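D-ribitol-5-phosphate phosphatase (Bacteroides thetaiotaomicron, PDB 4JB3) removes the phosphate from D-ribitol 5-phosphate and D-ribitol 1-phosphate, and also dephosphorylates 5-amino-6-(5-phospho-D-ribitylamino)uracil, a riboflavin precursor. Local coordinates at residues T65-E70 / G74-D79. Sequence-based numbering, arbitrary orientation.
Sequences TGIFQE and GKLSAD
A Schellman motif ends helix 66-72 in the helical cap region of this HAD phosphatase, where the chain turns through Gly-74, Lys-75 and Leu-76 into helix 78-89. Its focus is the carbonyl oxygen of Glu-70, which accepts two backbone N-H groups. Lys-75 N lies 2.8 Å from Glu-70 O, tilted somewhat from the carbonyl plane, and its N-H is bent, with an angle of 135° at the hydrogen. Leu-76 N, at 3.2 Å from Glu-70 O, points its N-H more directly at the oxygen, 162°, yet approaches from above the carbonyl plane. Gly-74, with positive phi, provides the left-handed residue at which the chain leaves the helix.

Beyond this polar grip, Leu-76 turns its side chain back onto helix 66-72, against Ile-67 and Glu-70. Its CG lies beside the backbone N, anti to the carbonyl carbon (chi1 -74°), and with CD1 in turn anti to CA, this methyl comes to 3.8 Å from Ile-67 CB, one helical turn before Glu-70. The Glu-70 side chain, extended beyond CG, runs obliquely across Leu-76, its CB 3.7 Å from Leu-76 CG. Lys-75 touches the helix end through CB, 3.6 Å from Glu-70 O, while the rest of the extended chain departs from it. Ile-67 and Leu-76 both pack on Gln-84, so helix 66-72 is packed against helix 78-89; Ser-77 is the N-cap of the latter and forms a capping box with Glu-80, whose OE1 accepts the Ser-77 N-H. One carboxylate oxygen rests against a leucine methyl: Glu-70 OE1 is 3.4 Å from Leu-76 CD1.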
loop_
_atom_site.group_PDB
_atom_site.type_symbol
_atom_site.label_atom_id
_atom_site.label_comp_id
_atom_site.label_asym_id
_atom_site.label_seq_id
_atom_site.Cartn_x
_atom_site.Cartn_y
_atom_site.Cartn_z
ATOM N N THR A 65 -14.358 -4.692 -3.135
ATOM C CA THR A 65 -15.783 -4.596 -2.843
ATOM C C THR A 65 -16.230 -5.818 -2.043
ATOM O O THR A 65 -15.427 -6.727 -1.786
ATOM C CB THR A 65 -16.621 -4.507 -4.127
ATOM O OG1 THR A 65 -16.408 -5.685 -4.914
ATOM C CG2 THR A 65 -16.220 -3.281 -4.934
ATOM N N GLY A 66 -17.497 -5.838 -1.643
ATOM C CA GLY A 66 -18.029 -6.974 -0.904
ATOM C C GLY A 66 -17.280 -7.239 0.391
ATOM O O GLY A 66 -16.850 -6.302 1.070
ATOM N N ILE A 67 -17.099 -8.513 0.727
ATOM C CA ILE A 67 -16.427 -8.861 1.972
ATOM C C ILE A 67 -14.946 -8.478 1.949
ATOM O O ILE A 67 -14.326 -8.297 3.002
ATOM C CB ILE A 67 -16.589 -10.354 2.350
ATOM C CG1 ILE A 67 -15.989 -11.257 1.264
ATOM C CG2 ILE A 67 -18.041 -10.679 2.618
ATOM C CD1 ILE A 67 -15.886 -12.713 1.696
ATOM N N PHE A 68 -14.380 -8.357 0.754
ATOM C CA PHE A 68 -13.000 -7.907 0.613
ATOM C C PHE A 68 -12.866 -6.454 1.049
ATOM O O PHE A 68 -11.932 -6.116 1.770
ATOM C CB PHE A 68 -12.503 -8.132 -0.823
ATOM C CG PHE A 68 -12.356 -9.586 -1.182
ATOM C CD1 PHE A 68 -13.459 -10.337 -1.577
ATOM C CD2 PHE A 68 -11.110 -10.203 -1.116
ATOM C CE1 PHE A 68 -13.322 -11.686 -1.892
ATOM C CE2 PHE A 68 -10.964 -11.547 -1.434
ATOM C CZ PHE A 68 -12.074 -12.286 -1.816
ATOM N N GLN A 69 -13.809 -5.612 0.634
ATOM C CA GLN A 69 -13.867 -4.233 1.121
ATOM C C GLN A 69 -14.100 -4.187 2.622
ATOM O O GLN A 69 -13.450 -3.416 3.338
ATOM C CB GLN A 69 -14.974 -3.455 0.417
ATOM C CG GLN A 69 -15.260 -2.092 1.041
ATOM C CD GLN A 69 -16.168 -1.244 0.182
ATOM O OE1 GLN A 69 -16.887 -1.759 -0.673
ATOM N NE2 GLN A 69 -16.129 0.069 0.390
ATOM N N GLU A 70 -15.040 -4.997 3.101
ATOM C CA GLU A 70 -15.344 -5.008 4.526
ATOM C C GLU A 70 -14.109 -5.343 5.354
ATOM O O GLU A 70 -13.872 -4.733 6.399
ATOM C CB GLU A 70 -16.515 -5.953 4.847
ATOM C CG GLU A 70 -17.857 -5.399 4.405
ATOM C CD GLU A 70 -18.967 -6.423 4.462
ATOM O OE1 GLU A 70 -18.708 -7.554 4.913
ATOM O OE2 GLU A 70 -20.101 -6.101 4.049
ATOM N N GLY A 74 -12.035 -2.803 8.034
ATOM C CA GLY A 74 -12.107 -3.217 9.423
ATOM C C GLY A 74 -13.510 -3.566 9.883
ATOM O O GLY A 74 -13.737 -3.736 11.080
ATOM N N LYS A 75 -14.447 -3.675 8.942
ATOM C CA LYS A 75 -15.830 -4.001 9.282
ATOM C C LYS A 75 -15.999 -5.496 9.489
ATOM O O LYS A 75 -16.915 -5.937 10.195
ATOM C CB LYS A 75 -16.771 -3.482 8.201
ATOM C CG LYS A 75 -16.755 -1.967 8.103
ATOM C CD LYS A 75 -17.696 -1.457 7.027
ATOM C CE LYS A 75 -17.685 0.065 6.979
ATOM N NZ LYS A 75 -18.677 0.607 6.009
ATOM N N LEU A 76 -15.111 -6.261 8.868
ATOM C CA LEU A 76 -14.943 -7.676 9.166
ATOM C C LEU A 76 -13.546 -7.868 9.729
ATOM O O LEU A 76 -12.571 -7.331 9.185
ATOM C CB LEU A 76 -15.073 -8.530 7.899
ATOM C CG LEU A 76 -16.449 -8.748 7.283
ATOM C CD1 LEU A 76 -16.311 -9.668 6.078
ATOM C CD2 LEU A 76 -17.424 -9.331 8.295
ATOM N N SER A 77 -13.433 -8.636 10.807
ATOM C CA SER A 77 -12.116 -9.040 11.293
ATOM C C SER A 77 -11.513 -10.066 10.351
ATOM O O SER A 77 -12.207 -10.599 9.475
ATOM C CB SER A 77 -12.218 -9.655 12.683
ATOM O OG SER A 77 -12.885 -10.912 12.627
ATOM N N ALA A 78 -10.225 -10.348 10.519
ATOM C CA ALA A 78 -9.580 -11.373 9.709
ATOM C C ALA A 78 -10.323 -12.706 9.811
ATOM O O ALA A 78 -10.549 -13.384 8.804
ATOM C CB ALA A 78 -8.124 -11.540 10.108
ATOM N N ASP A 79 -10.711 -13.078 11.026
ATOM C CA ASP A 79 -11.406 -14.341 11.264
ATOM C C ASP A 79 -12.791 -14.329 10.615
ATOM O O ASP A 79 -13.213 -15.320 10.012
ATOM C CB ASP A 79 -11.525 -14.568 12.774
ATOM C CG ASP A 79 -11.885 -15.999 13.140
ATOM O OD1 ASP A 79 -11.513 -16.938 12.396
ATOM O OD2 ASP A 79 -12.513 -16.201 14.197
#